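Local structure of xyloglucan-specific endo-beta-1,4-glucanase BoGH9A (Bacteroides ovatus, 6DHT) at residues A[200-205]-A[211-216]; A[347-352]-A[356-361]; A[410-415]-A[461-466]. The protein cleaves the beta-1,4-linked glucan backbone of xyloglucans internally, releasing xyloglucan oligosaccharides. All coordinates share one frame; numbering follows the deposited sequence.

Contact 1. Residues A[200-205]-A[211-216]. With CA (calcium ion), chain D.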
loop_
_atom_site.group_PDB
_atom_site.type_symbol
_atom_site.label_atom_id
_atom_site.label_comp_id
_atom_site.label_asym_id
_atom_site.label_seq_id
_atom_site.Cartn_x
_atom_site.Cartn_y
_atom_site.Cartn_z
ATOM N N GLN A 200 -3.997 18.127 3.133
ATOM C CA GLN A 200 -2.661 17.540 3.217
ATOM C C GLN A 200 -1.719 18.192 2.228
ATOM O O GLN A 200 -2.029 18.256 1.055
ATOM C CB GLN A 200 -2.786 16.050 2.910
ATOM C CG GLN A 200 -1.486 15.251 3.001
ATOM C CD GLN A 200 -1.645 13.844 2.481
ATOM O OE1 GLN A 200 -2.276 13.599 1.458
ATOM N NE2 GLN A 200 -1.017 12.897 3.173
ATOM N N LYS A 201 -0.551 18.621 2.684
ATOM C CA LYS A 201 0.459 19.137 1.770
ATOM C C LYS A 201 1.799 18.476 2.055
ATOM O O LYS A 201 2.292 18.489 3.175
ATOM C CB LYS A 201 0.545 20.673 1.842
ATOM C CG LYS A 201 -0.736 21.404 1.357
ATOM C CD LYS A 201 -0.999 21.178 -0.147
ATOM C CE LYS A 201 -2.286 21.852 -0.628
ATOM N NZ LYS A 201 -3.457 21.586 0.260
ATOM N N ILE A 202 2.368 17.874 1.022
ATOM C CA ILE A 202 3.558 17.030 1.204
ATOM C C ILE A 202 4.808 17.541 0.490
ATOM O O ILE A 202 5.815 16.818 0.376
ATOM C CB ILE A 202 3.285 15.573 0.765
ATOM C CG1 ILE A 202 2.850 15.507 -0.702
ATOM C CG2 ILE A 202 2.215 14.945 1.653
ATOM C CD1 ILE A 202 2.838 14.109 -1.270
ATOM N N ASN A 203 4.765 18.789 0.050
ATOM C CA ASN A 203 5.898 19.430 -0.599
ATOM C C ASN A 203 6.399 18.655 -1.811
ATOM O O ASN A 203 7.545 18.201 -1.865
ATOM C CB ASN A 203 7.027 19.704 0.399
ATOM C CG ASN A 203 8.155 20.513 -0.216
ATOM O OD1 ASN A 203 7.936 21.325 -1.111
ATOM N ND2 ASN A 203 9.368 20.272 0.236
ATOM N N ILE A 204 5.497 18.483 -2.769
ATOM C CA ILE A 204 5.812 17.991 -4.101
ATOM C C ILE A 204 5.651 19.166 -5.075
ATOM O O ILE A 204 5.110 20.204 -4.704
ATOM C CB ILE A 204 4.904 16.809 -4.513
ATOM C CG1 ILE A 204 3.417 17.151 -4.335
ATOM C CG2 ILE A 204 5.265 15.574 -3.708
ATOM C CD1 ILE A 204 2.470 16.130 -4.921
ATOM N N PRO A 205 6.122 19.022 -6.317
ATOM C CA PRO A 205 6.034 20.153 -7.247
ATOM C C PRO A 205 4.605 20.673 -7.418
ATOM O O PRO A 205 4.405 21.859 -7.717
ATOM C CB PRO A 205 6.607 19.578 -8.544
ATOM C CG PRO A 205 7.553 18.527 -8.078
ATOM C CD PRO A 205 6.883 17.906 -6.891
ATOM N N THR A 211 -5.336 21.143 -6.752
ATOM C CA THR A 211 -5.721 19.737 -6.742
ATOM C C THR A 211 -5.116 19.084 -5.494
ATOM O O THR A 211 -3.979 19.394 -5.139
ATOM C CB THR A 211 -5.214 19.040 -7.985
ATOM O OG1 THR A 211 -5.739 19.720 -9.146
ATOM C CG2 THR A 211 -5.707 17.607 -8.030
ATOM N N PRO A 212 -5.889 18.224 -4.810
ATOM C CA PRO A 212 -5.278 17.478 -3.694
ATOM C C PRO A 212 -4.026 16.725 -4.125
ATOM O O PRO A 212 -3.984 16.071 -5.174
ATOM C CB PRO A 212 -6.385 16.499 -3.278
ATOM C CG PRO A 212 -7.677 17.230 -3.661
ATOM C CD PRO A 212 -7.314 17.881 -4.978
ATOM N N ASP A 213 -3.006 16.855 -3.298
ATOM C CA ASP A 213 -1.681 16.321 -3.604
ATOM C C ASP A 213 -1.693 14.808 -3.843
ATOM O O ASP A 213 -0.944 14.341 -4.694
ATOM C CB ASP A 213 -0.662 16.671 -2.520
ATOM C CG ASP A 213 -0.174 18.107 -2.576
ATOM O OD1 ASP A 213 -0.662 18.886 -3.427
ATOM O OD2 ASP A 213 0.678 18.463 -1.742
ATOM N N LEU A 214 -2.520 14.050 -3.117
ATOM C CA LEU A 214 -2.649 12.622 -3.406
ATOM C C LEU A 214 -3.048 12.410 -4.858
ATOM O O LEU A 214 -2.479 11.537 -5.528
ATOM C CB LEU A 214 -3.615 11.913 -2.465
ATOM C CG LEU A 214 -3.774 10.405 -2.695
ATOM C CD1 LEU A 214 -4.057 9.742 -1.343
ATOM C CD2 LEU A 214 -4.834 10.058 -3.685
ATOM N N LEU A 215 -4.003 13.196 -5.366
ATOM C CA LEU A 215 -4.431 13.037 -6.747
ATOM C C LEU A 215 -3.357 13.500 -7.723
ATOM O O LEU A 215 -3.183 12.872 -8.760
ATOM C CB LEU A 215 -5.712 13.811 -7.008
ATOM C CG LEU A 215 -6.959 13.296 -6.298
ATOM C CD1 LEU A 215 -8.201 14.090 -6.760
ATOM C CD2 LEU A 215 -7.182 11.795 -6.482
ATOM N N ASP A 216 -2.621 14.563 -7.401
ATOM C CA ASP A 216 -1.470 14.924 -8.246
ATOM C C ASP A 216 -0.521 13.751 -8.411
ATOM O O ASP A 216 -0.032 13.444 -9.518
ATOM C CB ASP A 216 -0.680 16.096 -7.699
ATOM C CG ASP A 216 -1.462 17.403 -7.707
ATOM O OD1 ASP A 216 -2.028 17.785 -8.762
ATOM O OD2 ASP A 216 -1.476 18.038 -6.644
HETATM CA CA CA D . -1.748 19.860 -5.274
HETATM O O HOH W 1 -3.544 14.893 -0.638
HETATM O O HOH W 2 -3.712 18.460 -0.872
HETATM O O HOH W 3 -2.224 21.726 -3.906
#
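Asp213 ties the loop 200-205 to the start of helix 213-226 through one direct hydrogen bond: Ile202 N donates to Asp213 OD2 at 3.3 Å. With an N-H...O angle of 167° it is nearly straight, and it takes the anti lone pair, facing away from the other oxygen. Ser207 OG is a second partner of OD2.

Two waters add bridges to the helix start. One donates to Gln200 OE1 and accepts from Leu214 N at 2.8 Å; the other links Gln200 O to Asp213 N.

Apolar contact comes from Ile204. Its chi1 of 52° turns CG1 toward the helix, and the extended chi2 (171°) carries CD1 on to 4.0 Å from Asp213 CB and 4.2 Å from Asp216 CB. Cut back to alanine, this residue would give up both branches, CD1 included, and would probably open a gap beside the two calcium-binding aspartates.

Metal bonds complete the site: calcium is held by Asp213 OD1 at 2.4 Å, Asp216 OD2 at 2.3 Å, Thr211 O, a water, Glu206 O and Asn209 OD1. With OD1 on the metal and OD2 gripped by an amide and a hydroxyl, the Asp213 carboxylate is fixed in rotation and probably stays ionised.

Contact 2. Residues A[347-352]-A[356-361]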
loop_
_atom_site.group_PDB
_atom_site.type_symbol
_atom_site.label_atom_id
_atom_site.label_comp_id
_atom_site.label_asym_id
_atom_site.label_seq_id
_atom_site.Cartn_x
_atom_site.Cartn_y
_atom_site.Cartn_z
ATOM N N SER A 347 -17.701 -2.857 -11.679
ATOM C CA SER A 347 -18.256 -2.020 -10.598
ATOM C C SER A 347 -17.914 -0.545 -10.804
ATOM O O SER A 347 -18.790 0.315 -10.771
ATOM C CB SER A 347 -17.783 -2.494 -9.228
ATOM O OG SER A 347 -18.296 -3.771 -8.931
ATOM N N GLU A 348 -16.643 -0.242 -11.074
ATOM C CA GLU A 348 -16.257 1.130 -11.306
ATOM C C GLU A 348 -16.975 1.709 -12.518
ATOM O O GLU A 348 -17.355 2.856 -12.494
ATOM C CB GLU A 348 -14.731 1.242 -11.473
ATOM C CG GLU A 348 -13.910 0.866 -10.251
ATOM C CD GLU A 348 -13.983 1.903 -9.114
ATOM O OE1 GLU A 348 -14.709 2.935 -9.212
ATOM O OE2 GLU A 348 -13.291 1.671 -8.091
ATOM N N LEU A 349 -17.064 0.927 -13.594
ATOM C CA LEU A 349 -17.733 1.423 -14.789
ATOM C C LEU A 349 -19.218 1.663 -14.545
ATOM O O LEU A 349 -19.766 2.640 -15.019
ATOM C CB LEU A 349 -17.500 0.481 -15.972
ATOM C CG LEU A 349 -16.123 0.737 -16.615
ATOM C CD1 LEU A 349 -15.645 -0.445 -17.432
ATOM C CD2 LEU A 349 -16.101 2.032 -17.434
ATOM N N TYR A 350 -19.845 0.793 -13.766
ATOM C CA TYR A 350 -21.228 1.037 -13.366
ATOM C C TYR A 350 -21.367 2.355 -12.600
ATOM O O TYR A 350 -22.284 3.148 -12.862
ATOM C CB TYR A 350 -21.758 -0.107 -12.521
ATOM C CG TYR A 350 -23.189 0.062 -12.018
ATOM C CD1 TYR A 350 -24.216 0.437 -12.884
ATOM C CD2 TYR A 350 -23.519 -0.185 -10.693
ATOM C CE1 TYR A 350 -25.527 0.574 -12.434
ATOM C CE2 TYR A 350 -24.822 -0.071 -10.246
ATOM C CZ TYR A 350 -25.820 0.315 -11.119
ATOM O OH TYR A 350 -27.122 0.436 -10.670
ATOM N N PHE A 351 -20.490 2.608 -11.633
ATOM C CA PHE A 351 -20.629 3.832 -10.844
ATOM C C PHE A 351 -20.265 5.088 -11.625
ATOM O O PHE A 351 -20.838 6.148 -11.395
ATOM C CB PHE A 351 -19.854 3.724 -9.521
ATOM C CG PHE A 351 -20.457 2.707 -8.583
ATOM C CD1 PHE A 351 -21.799 2.803 -8.210
ATOM C CD2 PHE A 351 -19.716 1.648 -8.110
ATOM C CE1 PHE A 351 -22.368 1.861 -7.396
ATOM C CE2 PHE A 351 -20.282 0.699 -7.283
ATOM C CZ PHE A 351 -21.611 0.809 -6.917
ATOM N N SER A 352 -19.377 4.967 -12.603
ATOM C CA SER A 352 -19.035 6.123 -13.424
ATOM C C SER A 352 -20.009 6.415 -14.581
ATOM O O SER A 352 -20.113 7.561 -14.988
ATOM C CB SER A 352 -17.640 5.974 -14.000
ATOM O OG SER A 352 -16.691 5.893 -12.931
ATOM N N GLU A 356 -26.555 -0.189 -16.830
ATOM C CA GLU A 356 -26.959 -1.479 -16.293
ATOM C C GLU A 356 -26.146 -2.633 -16.878
ATOM O O GLU A 356 -25.956 -3.671 -16.249
ATOM C CB GLU A 356 -28.471 -1.689 -16.509
ATOM C CG GLU A 356 -29.324 -0.621 -15.837
ATOM C CD GLU A 356 -30.815 -0.734 -16.153
ATOM O OE1 GLU A 356 -31.208 -1.599 -16.966
ATOM O OE2 GLU A 356 -31.599 0.047 -15.575
ATOM N N ILE A 357 -25.643 -2.450 -18.092
ATOM C CA ILE A 357 -24.876 -3.497 -18.730
ATOM C C ILE A 357 -23.600 -3.797 -17.923
ATOM O O ILE A 357 -23.175 -4.949 -17.824
ATOM C CB ILE A 357 -24.572 -3.132 -20.202
ATOM C CG1 ILE A 357 -24.058 -4.343 -20.958
ATOM C CG2 ILE A 357 -23.606 -1.952 -20.306
ATOM C CD1 ILE A 357 -24.132 -4.155 -22.468
ATOM N N TYR A 358 -23.015 -2.766 -17.314
ATOM C CA TYR A 358 -21.865 -2.973 -16.431
ATOM C C TYR A 358 -22.252 -3.578 -15.076
ATOM O O TYR A 358 -21.558 -4.449 -14.571
ATOM C CB TYR A 358 -21.111 -1.658 -16.226
ATOM C CG TYR A 358 -20.389 -1.159 -17.441
ATOM C CD1 TYR A 358 -19.458 -1.964 -18.078
ATOM C CD2 TYR A 358 -20.607 0.110 -17.939
ATOM C CE1 TYR A 358 -18.779 -1.536 -19.187
ATOM C CE2 TYR A 358 -19.928 0.556 -19.064
ATOM C CZ TYR A 358 -19.012 -0.277 -19.678
ATOM O OH TYR A 358 -18.325 0.157 -20.789
ATOM N N ARG A 359 -23.362 -3.117 -14.503
ATOM C CA ARG A 359 -23.879 -3.686 -13.270
ATOM C C ARG A 359 -24.036 -5.202 -13.364
ATOM O O ARG A 359 -23.656 -5.940 -12.462
ATOM C CB ARG A 359 -25.225 -3.058 -12.901
ATOM C CG ARG A 359 -25.831 -3.654 -11.633
ATOM C CD ARG A 359 -27.287 -3.325 -11.485
ATOM N NE ARG A 359 -27.734 -3.591 -10.118
ATOM C CZ ARG A 359 -28.067 -4.787 -9.637
ATOM N NH1 ARG A 359 -28.023 -5.860 -10.402
ATOM N NH2 ARG A 359 -28.452 -4.915 -8.370
ATOM N N GLU A 360 -24.620 -5.676 -14.462
ATOM C CA GLU A 360 -24.872 -7.096 -14.602
ATOM C C GLU A 360 -23.569 -7.869 -14.597
ATOM O O GLU A 360 -23.507 -8.951 -14.036
ATOM C CB GLU A 360 -25.669 -7.362 -15.890
ATOM C CG GLU A 360 -25.806 -8.826 -16.307
ATOM C CD GLU A 360 -26.583 -9.674 -15.314
ATOM O OE1 GLU A 360 -27.293 -9.111 -14.458
ATOM O OE2 GLU A 360 -26.482 -10.918 -15.393
ATOM N N GLU A 361 -22.529 -7.305 -15.204
ATOM C CA GLU A 361 -21.216 -7.955 -15.182
ATOM C C GLU A 361 -20.650 -8.026 -13.764
ATOM O O GLU A 361 -20.094 -9.045 -13.374
ATOM C CB GLU A 361 -20.245 -7.243 -16.122
ATOM C CG GLU A 361 -20.688 -7.198 -17.603
ATOM C CD GLU A 361 -20.968 -8.577 -18.196
ATOM O OE1 GLU A 361 -20.024 -9.393 -18.278
ATOM O OE2 GLU A 361 -22.134 -8.842 -18.577
#
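Tyr358 is the first residue of 356-361 to meet the other helix, and it does so with both its CB and its ring. Its CB lies 3.7 Å from Tyr350 N and 4.1 Å from Tyr350 CB, at the point where the two backbones come nearest, the CA atoms of Tyr350 and Tyr358 being 5.1 Å apart. Leu349 CB sits over one face of the ring, 3.6 Å from the Tyr358 ring centroid and 10° off the normal, a CH-pi contact, while Leu349 CD1 reaches the far half of the ring near CE1. The hydroxyl of Tyr358 is hydrogen-bonded to Glu301 of helix 292-309, a helix that Leu349 also touches.

Helices 339-353 and 356-364 form a tight helical hairpin: the axes of the two segments approach to 7.9 Å and run nearly antiparallel, at 153°. Such antiparallel helix pairs build the (alpha/alpha)6 barrel of family 9 glycosidases.

Arg359 follows with a second CH-pi contact. Its CB lies over the centre of the Tyr350 ring, 3.6 Å from the centroid and almost on the normal. Tyr350 CG is anti to its backbone N (chi1 179°), and Arg359 CG is set likewise; the two side chains run side by side in the same direction. The extended arginine chain then carries CD past the ring to within 3.9 Å of Tyr350 OH, which stands at the edge of a guanidinium turned almost perpendicular to the ring. Asp397 receives both ends, its OD1 in a salt bridge with Arg359 NE and its OD2 in a hydrogen bond with Tyr350 OH.

Contact 3. Residues A[410-415]-A[461-466]. With EDO (1,2-ethanediol), chain N.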
loop_
_atom_site.group_PDB
_atom_site.type_symbol
_atom_site.label_atom_id
_atom_site.label_comp_id
_atom_site.label_asym_id
_atom_site.label_seq_id
_atom_site.Cartn_x
_atom_site.Cartn_y
_atom_site.Cartn_z
ATOM N N LYS A 410 -18.178 -10.562 8.601
ATOM C CA LYS A 410 -17.865 -11.946 8.932
ATOM C C LYS A 410 -16.357 -12.123 8.974
ATOM O O LYS A 410 -15.818 -12.776 9.874
ATOM C CB LYS A 410 -18.445 -12.901 7.895
ATOM C CG LYS A 410 -19.905 -13.202 8.072
ATOM C CD LYS A 410 -20.317 -14.314 7.111
ATOM C CE LYS A 410 -21.825 -14.474 7.066
ATOM N NZ LYS A 410 -22.275 -15.326 5.927
ATOM N N TYR A 411 -15.681 -11.559 7.978
ATOM C CA TYR A 411 -14.226 -11.573 7.911
ATOM C C TYR A 411 -13.656 -10.854 9.124
ATOM O O TYR A 411 -12.748 -11.398 9.775
ATOM C CB TYR A 411 -13.745 -10.927 6.605
ATOM C CG TYR A 411 -12.299 -10.488 6.598
ATOM C CD1 TYR A 411 -11.958 -9.228 7.023
ATOM C CD2 TYR A 411 -11.317 -11.313 6.123
ATOM C CE1 TYR A 411 -10.646 -8.807 7.004
ATOM C CE2 TYR A 411 -10.005 -10.912 6.103
ATOM C CZ TYR A 411 -9.685 -9.647 6.545
ATOM O OH TYR A 411 -8.361 -9.248 6.521
ATOM N N ALA A 412 -14.164 -9.667 9.434
ATOM C CA ALA A 412 -13.621 -8.829 10.501
ATOM C C ALA A 412 -13.774 -9.502 11.857
ATOM O O ALA A 412 -12.865 -9.488 12.678
ATOM C CB ALA A 412 -14.290 -7.478 10.523
ATOM N N ASP A 413 -14.926 -10.104 12.099
ATOM C CA ASP A 413 -15.161 -10.763 13.375
ATOM C C ASP A 413 -14.186 -11.906 13.570
ATOM O O ASP A 413 -13.693 -12.124 14.684
ATOM C CB ASP A 413 -16.599 -11.281 13.463
ATOM C CG ASP A 413 -17.615 -10.167 13.531
ATOM O OD1 ASP A 413 -17.238 -9.014 13.821
ATOM O OD2 ASP A 413 -18.818 -10.438 13.305
ATOM N N LYS A 414 -13.881 -12.625 12.503
ATOM C CA LYS A 414 -12.951 -13.746 12.583
ATOM C C LYS A 414 -11.528 -13.244 12.861
ATOM O O LYS A 414 -10.803 -13.806 13.681
ATOM C CB LYS A 414 -12.994 -14.564 11.295
ATOM C CG LYS A 414 -12.480 -15.992 11.430
ATOM C CD LYS A 414 -12.638 -16.785 10.121
ATOM C CE LYS A 414 -14.100 -16.914 9.694
ATOM N NZ LYS A 414 -14.959 -17.519 10.756
ATOM N N VAL A 415 -11.143 -12.164 12.196
ATOM C CA VAL A 415 -9.805 -11.599 12.347
ATOM C C VAL A 415 -9.534 -11.140 13.777
ATOM O O VAL A 415 -8.406 -11.309 14.271
ATOM C CB VAL A 415 -9.612 -10.403 11.359
ATOM C CG1 VAL A 415 -8.466 -9.474 11.790
ATOM C CG2 VAL A 415 -9.407 -10.903 9.951
ATOM N N ASP A 461 -16.543 0.441 17.546
ATOM C CA ASP A 461 -15.192 0.868 17.872
ATOM C C ASP A 461 -14.198 -0.286 17.884
ATOM O O ASP A 461 -13.031 -0.080 17.578
ATOM C CB ASP A 461 -15.158 1.558 19.246
ATOM C CG ASP A 461 -15.750 2.959 19.231
ATOM O OD1 ASP A 461 -15.742 3.634 18.185
ATOM O OD2 ASP A 461 -16.208 3.409 20.300
ATOM N N VAL A 462 -14.638 -1.495 18.218
ATOM C CA VAL A 462 -13.721 -2.629 18.320
ATOM C C VAL A 462 -12.954 -2.875 17.014
ATOM O O VAL A 462 -11.789 -3.248 17.026
ATOM C CB VAL A 462 -14.473 -3.907 18.798
ATOM C CG1 VAL A 462 -15.473 -4.380 17.764
ATOM C CG2 VAL A 462 -13.512 -5.002 19.175
ATOM N N TYR A 463 -13.601 -2.659 15.876
ATOM C CA TYR A 463 -12.906 -2.892 14.621
ATOM C C TYR A 463 -11.774 -1.866 14.430
ATOM O O TYR A 463 -10.674 -2.217 13.990
ATOM C CB TYR A 463 -13.907 -2.764 13.490
ATOM C CG TYR A 463 -14.999 -3.821 13.455
ATOM C CD1 TYR A 463 -14.718 -5.171 13.521
ATOM C CD2 TYR A 463 -16.323 -3.443 13.316
ATOM C CE1 TYR A 463 -15.712 -6.115 13.458
ATOM C CE2 TYR A 463 -17.320 -4.374 13.235
ATOM C CZ TYR A 463 -17.024 -5.698 13.307
ATOM O OH TYR A 463 -18.031 -6.634 13.239
ATOM N N LEU A 464 -12.049 -0.612 14.748
ATOM C CA LEU A 464 -11.055 0.448 14.632
ATOM C C LEU A 464 -9.911 0.245 15.631
ATOM O O LEU A 464 -8.743 0.438 15.301
ATOM C CB LEU A 464 -11.714 1.807 14.797
ATOM C CG LEU A 464 -10.811 3.013 14.594
ATOM C CD1 LEU A 464 -10.257 2.990 13.190
ATOM C CD2 LEU A 464 -11.570 4.283 14.854
ATOM N N THR A 465 -10.254 -0.178 16.844
ATOM C CA THR A 465 -9.256 -0.439 17.861
ATOM C C THR A 465 -8.275 -1.462 17.338
ATOM O O THR A 465 -7.046 -1.332 17.539
ATOM C CB THR A 465 -9.940 -0.947 19.133
ATOM O OG1 THR A 465 -10.704 0.113 19.689
ATOM C CG2 THR A 465 -8.920 -1.364 20.173
ATOM N N ASN A 466 -8.778 -2.497 16.676
ATOM C CA ASN A 466 -7.926 -3.529 16.133
ATOM C C ASN A 466 -7.068 -3.077 14.936
ATOM O O ASN A 466 -5.961 -3.568 14.729
ATOM C CB ASN A 466 -8.743 -4.799 15.848
ATOM C CG ASN A 466 -8.950 -5.624 17.103
ATOM O OD1 ASN A 466 -8.054 -6.367 17.487
ATOM N ND2 ASN A 466 -10.108 -5.501 17.727
HETATM C C1 EDO N . -12.617 4.162 18.980
HETATM O O1 EDO N . -13.372 4.516 17.815
HETATM C C2 EDO N . -11.824 2.888 18.704
HETATM O O2 EDO N . -10.489 3.211 18.291
#
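Tyr463 reaches across from helix 461-474 and makes the whole of the close contact, with Ala412 and Asp413 as its partners. Its hydroxyl donates to Asp413 OD1 over 2.6 Å, a short bond. The acceptor is met on its syn side, 21° out of the carboxylate plane, and OD1 lies in the plane of the tyrosine ring, at its edge. That position, on the CE1 side of the hydroxyl, also brings OD1 to 3.3 Å from Tyr463 CE1. Carboxylate and ring are close to coplanar, 13° apart. Asp413 CG is anti to the carbonyl carbon and beside the backbone N (chi1 -68°), a rotation that swings the carboxylate toward the tyrosine although the CB bond does not aim there. Ala412 CB touches the same ring at Tyr463 CE1, 3.5 Å away.

Elsewhere the two segments hardly meet. Ala412 and Tyr463, the nearest pair of backbones, have CA atoms 7.3 Å apart, and only 122 Å² is buried in all. Asp413 itself is exposed, so the hydrogen bond lies at the solvent border. Asp461, also exposed and distant from 410-415, accepts a hydrogen bond of 2.6 Å at OD1 from O1 of a 1,2-ethanediol, probably taken up from the crystallisation liquor. On the inner side Asn466 turns back on its own helix: its ND2 donates to Val462 O at 2.9 Å, on the opposite face of that carbonyl from the backbone N of Asn466.

This is helix-to-helix packing within the family 9 helical domain, away from the annotated sites, joined by one tyrosine-aspartate hydrogen bond. Tyr463 is further packed against Leu409 of helix 395-416 and Thr458 of helix 439-458, which Tyr411 and Val415 touch at Ser450 and Gln447, while Leu464 leans on the C-terminal helix 551-567.

In the fold
The three contacts lie far apart in the helical catalytic domain and do not touch. The centres of contacts 1 and 2 and of contacts 2 and 3 are about 30 Å apart, those of contacts 1 and 3 about 32 Å; the nearest atoms, between contacts 1 and 2, are about 12 Å apart. Helix 395-416 joins contacts 2 and 3: Asp397 near its start holds Tyr350 and Arg359, and Asp413 near its end receives Tyr463. Calcium gives another parallel, since contact 1 contains one site and helix 339-353 of contact 2 carries Asp340 and Glu341 of the other. All three lie away from the predicted catalytic residues, among them Asp171 and Glu548.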